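Long-range contact in TRAP-type C4-dicarboxylate:H+ symport system substrate-binding component DctP (Shewanella oneidensis, PDB 4MX6), which probably captures C4-dicarboxylates such as succinate in the periplasm and hands them to a TRAP-type transporter for proton-coupled uptake: residues Ala173-Ala187 / Phe190-Phe202. Numbering follows the deposited sequence.
Sequences AKGLKFRVMASDVLA and FDAVGAIPVKKPF
Arg179 of the succinate-binding site grips the backbone of Lys200, just beyond the parallel pair of strands 177-180 and 196-199 of a beta-alpha-beta unit. Both NE and NH1 of Arg179 donate to Lys200 O, each at 2.9 Å. The oxygen lies in the guanidinium plane. A turn about the CB-CG bond (chi2 -95°) brings the guanidinium to the Lys200 carbonyl, just past the end of the second strand, while NH2 is left to hydrogen-bond succinate. A methionine at Arg179 would probably leave Lys200 O without these two donors and the succinate carboxylate without its arginine partner. The strands pair in parallel: Phe178 N donates to Ile196 O, and Phe178 O accepts from Val198 N at 2.9 Å. Phe178 and Val180 face helix 184-191. There the Phe178 and Phe190 rings form an offset stack, with centroids 4.4 Å apart and planes at 17°. CB of Phe178 sits over the centre of the Phe190 ring, and Val180 CG1 packs 3.5 Å from Phe190 CD2. Ala187 CB meets Pro197 CG at 3.8 Å. At the start of the helix, Lys199 runs extended past Ala182 and its NZ forms a salt bridge with Asp184 OD1 at 2.8 Å. Gly194 closes the other helix end in a Schellman motif. Strand, helix and parallel strand make a beta-alpha-beta crossover characteristic of the periplasmic binding protein fold.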
# COMPACT_ATOMS: atom_id res chain seq x y z
N ALA A 173 -17.22 0.69 -15.70
CA ALA A 173 -17.16 1.22 -14.33
C ALA A 173 -18.12 2.38 -14.08
O ALA A 173 -18.28 2.82 -12.95
CB ALA A 173 -15.75 1.67 -14.03
N LYS A 174 -18.76 2.90 -15.14
CA LYS A 174 -19.56 4.11 -14.99
C LYS A 174 -20.68 3.90 -13.98
O LYS A 174 -21.42 2.92 -14.05
CB LYS A 174 -20.15 4.56 -16.33
CG LYS A 174 -20.88 5.91 -16.25
CD LYS A 174 -21.10 6.52 -17.63
CE LYS A 174 -21.72 7.91 -17.54
NZ LYS A 174 -20.81 8.91 -16.91
N GLY A 175 -20.80 4.83 -13.04
CA GLY A 175 -21.88 4.82 -12.07
C GLY A 175 -21.68 3.87 -10.89
O GLY A 175 -22.54 3.80 -10.01
N LEU A 176 -20.58 3.12 -10.86
CA LEU A 176 -20.35 2.19 -9.77
C LEU A 176 -19.62 2.88 -8.62
O LEU A 176 -18.77 3.75 -8.86
CB LEU A 176 -19.52 0.99 -10.23
CG LEU A 176 -20.14 0.07 -11.28
CD1 LEU A 176 -19.19 -1.10 -11.53
CD2 LEU A 176 -21.54 -0.41 -10.91
N LYS A 177 -19.95 2.49 -7.40
CA LYS A 177 -19.30 3.03 -6.21
C LYS A 177 -18.10 2.16 -5.86
O LYS A 177 -18.25 0.96 -5.65
CB LYS A 177 -20.29 3.04 -5.03
CG LYS A 177 -21.30 4.18 -5.08
CD LYS A 177 -22.31 4.13 -3.94
CE LYS A 177 -23.32 3.03 -4.13
NZ LYS A 177 -24.59 3.40 -3.44
N PHE A 178 -16.91 2.77 -5.79
CA PHE A 178 -15.69 2.08 -5.39
C PHE A 178 -15.14 2.68 -4.11
O PHE A 178 -14.96 3.89 -4.03
CB PHE A 178 -14.61 2.19 -6.47
CG PHE A 178 -14.86 1.33 -7.69
CD1 PHE A 178 -15.68 1.78 -8.71
CD2 PHE A 178 -14.25 0.10 -7.83
CE1 PHE A 178 -15.89 1.01 -9.84
CE2 PHE A 178 -14.47 -0.68 -8.96
CZ PHE A 178 -15.29 -0.21 -9.96
N ARG A 179 -14.84 1.85 -3.13
CA ARG A 179 -14.03 2.31 -2.02
C ARG A 179 -12.63 2.61 -2.53
O ARG A 179 -12.10 1.88 -3.38
CB ARG A 179 -13.96 1.27 -0.92
CG ARG A 179 -13.06 1.66 0.26
CD ARG A 179 -11.64 1.10 0.14
NE ARG A 179 -10.80 1.53 1.26
CZ ARG A 179 -9.57 1.08 1.48
NH1 ARG A 179 -8.86 1.58 2.48
NH2 ARG A 179 -9.04 0.16 0.71
N VAL A 180 -12.03 3.66 -1.98
CA VAL A 180 -10.61 3.95 -2.17
C VAL A 180 -9.96 4.20 -0.81
O VAL A 180 -10.60 4.64 0.15
CB VAL A 180 -10.36 5.17 -3.10
CG1 VAL A 180 -10.72 4.83 -4.53
CG2 VAL A 180 -11.09 6.41 -2.60
N MET A 181 -8.66 3.92 -0.76
CA MET A 181 -7.81 4.48 0.28
C MET A 181 -7.96 6.00 0.26
O MET A 181 -8.36 6.58 -0.76
CB MET A 181 -6.35 4.08 0.04
CG MET A 181 -6.12 2.58 0.14
SD MET A 181 -4.41 2.06 -0.12
CE MET A 181 -4.27 2.10 -1.91
N ALA A 182 -7.61 6.66 1.36
CA ALA A 182 -7.87 8.09 1.48
C ALA A 182 -6.85 8.93 0.69
O ALA A 182 -5.93 9.51 1.26
CB ALA A 182 -7.90 8.50 2.93
N SER A 183 -7.06 8.98 -0.62
CA SER A 183 -6.17 9.63 -1.57
C SER A 183 -6.98 10.39 -2.60
O SER A 183 -7.86 9.83 -3.25
CB SER A 183 -5.35 8.57 -2.30
OG SER A 183 -4.80 9.10 -3.49
N ASP A 184 -6.66 11.67 -2.78
CA ASP A 184 -7.27 12.45 -3.85
C ASP A 184 -6.94 11.89 -5.25
O ASP A 184 -7.74 12.02 -6.18
CB ASP A 184 -6.79 13.91 -3.81
CG ASP A 184 -7.32 14.68 -2.62
OD1 ASP A 184 -8.37 14.30 -2.07
OD2 ASP A 184 -6.71 15.72 -2.28
N VAL A 185 -5.75 11.32 -5.41
CA VAL A 185 -5.39 10.76 -6.71
C VAL A 185 -6.29 9.56 -7.02
O VAL A 185 -6.78 9.42 -8.15
CB VAL A 185 -3.90 10.35 -6.78
CG1 VAL A 185 -3.60 9.67 -8.11
CG2 VAL A 185 -2.98 11.56 -6.61
N LEU A 186 -6.50 8.69 -6.03
CA LEU A 186 -7.33 7.50 -6.27
C LEU A 186 -8.79 7.89 -6.49
O LEU A 186 -9.47 7.27 -7.31
CB LEU A 186 -7.16 6.48 -5.14
CG LEU A 186 -5.71 6.03 -4.97
CD1 LEU A 186 -5.61 5.04 -3.83
CD2 LEU A 186 -5.15 5.43 -6.26
N ALA A 187 -9.27 8.92 -5.82
CA ALA A 187 -10.61 9.42 -6.10
C ALA A 187 -10.68 9.89 -7.56
O ALA A 187 -11.64 9.59 -8.28
CB ALA A 187 -10.99 10.54 -5.16
N PHE A 190 -11.05 7.12 -10.21
CA PHE A 190 -12.42 6.66 -10.44
C PHE A 190 -13.32 7.74 -11.05
O PHE A 190 -14.14 7.43 -11.91
CB PHE A 190 -13.01 6.03 -9.18
CG PHE A 190 -12.40 4.68 -8.88
CD1 PHE A 190 -12.74 3.58 -9.66
CD2 PHE A 190 -11.45 4.52 -7.89
CE1 PHE A 190 -12.17 2.36 -9.44
CE2 PHE A 190 -10.88 3.28 -7.66
CZ PHE A 190 -11.25 2.21 -8.43
N ASP A 191 -13.13 9.01 -10.67
CA ASP A 191 -13.84 10.11 -11.34
C ASP A 191 -13.61 10.07 -12.86
O ASP A 191 -14.50 10.40 -13.64
CB ASP A 191 -13.35 11.49 -10.86
CG ASP A 191 -13.75 11.82 -9.44
OD1 ASP A 191 -14.74 11.27 -8.92
OD2 ASP A 191 -13.06 12.69 -8.85
N ALA A 192 -12.40 9.69 -13.28
CA ALA A 192 -12.01 9.75 -14.69
C ALA A 192 -12.84 8.82 -15.57
O ALA A 192 -12.91 9.02 -16.78
CB ALA A 192 -10.53 9.42 -14.83
N VAL A 193 -13.45 7.81 -14.96
CA VAL A 193 -14.30 6.86 -15.68
C VAL A 193 -15.76 6.96 -15.23
O VAL A 193 -16.58 6.07 -15.52
CB VAL A 193 -13.77 5.40 -15.58
CG1 VAL A 193 -12.42 5.28 -16.28
CG2 VAL A 193 -13.68 4.93 -14.12
N GLY A 194 -16.11 8.04 -14.55
CA GLY A 194 -17.49 8.26 -14.16
C GLY A 194 -17.96 7.33 -13.04
O GLY A 194 -19.16 7.18 -12.82
N ALA A 195 -17.01 6.71 -12.34
CA ALA A 195 -17.34 5.96 -11.13
C ALA A 195 -17.39 6.91 -9.93
O ALA A 195 -17.00 8.07 -10.03
CB ALA A 195 -16.33 4.84 -10.90
N ILE A 196 -17.88 6.40 -8.80
CA ILE A 196 -18.09 7.22 -7.61
C ILE A 196 -17.15 6.73 -6.50
O ILE A 196 -17.40 5.69 -5.89
CB ILE A 196 -19.55 7.11 -7.13
CG1 ILE A 196 -20.55 7.43 -8.25
CG2 ILE A 196 -19.78 8.00 -5.91
CD1 ILE A 196 -20.50 8.85 -8.74
N PRO A 197 -16.06 7.46 -6.24
CA PRO A 197 -15.12 7.01 -5.21
C PRO A 197 -15.60 7.39 -3.82
O PRO A 197 -16.16 8.46 -3.61
CB PRO A 197 -13.85 7.78 -5.55
CG PRO A 197 -14.34 9.04 -6.20
CD PRO A 197 -15.59 8.66 -6.96
N VAL A 198 -15.32 6.50 -2.86
CA VAL A 198 -15.70 6.67 -1.47
C VAL A 198 -14.46 6.36 -0.61
O VAL A 198 -13.97 5.23 -0.62
CB VAL A 198 -16.87 5.70 -1.10
CG1 VAL A 198 -17.33 5.93 0.33
CG2 VAL A 198 -18.05 5.85 -2.07
N LYS A 199 -13.92 7.34 0.11
CA LYS A 199 -12.76 7.11 0.96
C LYS A 199 -13.20 6.44 2.25
O LYS A 199 -14.01 6.99 2.98
CB LYS A 199 -12.03 8.43 1.26
CG LYS A 199 -11.46 9.14 0.04
CD LYS A 199 -10.87 10.49 0.41
CE LYS A 199 -10.42 11.26 -0.82
NZ LYS A 199 -9.83 12.56 -0.46
N LYS A 200 -12.64 5.27 2.54
CA LYS A 200 -12.98 4.54 3.76
C LYS A 200 -11.76 3.79 4.28
O LYS A 200 -10.92 3.36 3.50
CB LYS A 200 -14.10 3.52 3.51
CG LYS A 200 -15.44 4.10 3.13
CD LYS A 200 -16.10 4.80 4.29
CE LYS A 200 -17.44 5.37 3.91
NZ LYS A 200 -18.17 5.92 5.09
N PRO A 201 -11.67 3.60 5.60
CA PRO A 201 -10.55 2.83 6.16
C PRO A 201 -10.61 1.35 5.76
O PRO A 201 -11.69 0.78 5.56
CB PRO A 201 -10.73 2.99 7.66
CG PRO A 201 -12.13 3.34 7.84
CD PRO A 201 -12.57 4.10 6.65
N PHE A 202 -9.44 0.74 5.70
CA PHE A 202 -9.30 -0.63 5.23
C PHE A 202 -10.15 -1.59 6.04
O PHE A 202 -10.70 -2.54 5.49
CB PHE A 202 -7.84 -1.04 5.29
CG PHE A 202 -7.56 -2.39 4.71
CD1 PHE A 202 -7.78 -2.64 3.36
CD2 PHE A 202 -7.04 -3.41 5.49
CE1 PHE A 202 -7.47 -3.87 2.82
CE2 PHE A 202 -6.72 -4.64 4.94
CZ PHE A 202 -6.95 -4.87 3.60
O HOH W 1 -7.20 12.31 0.87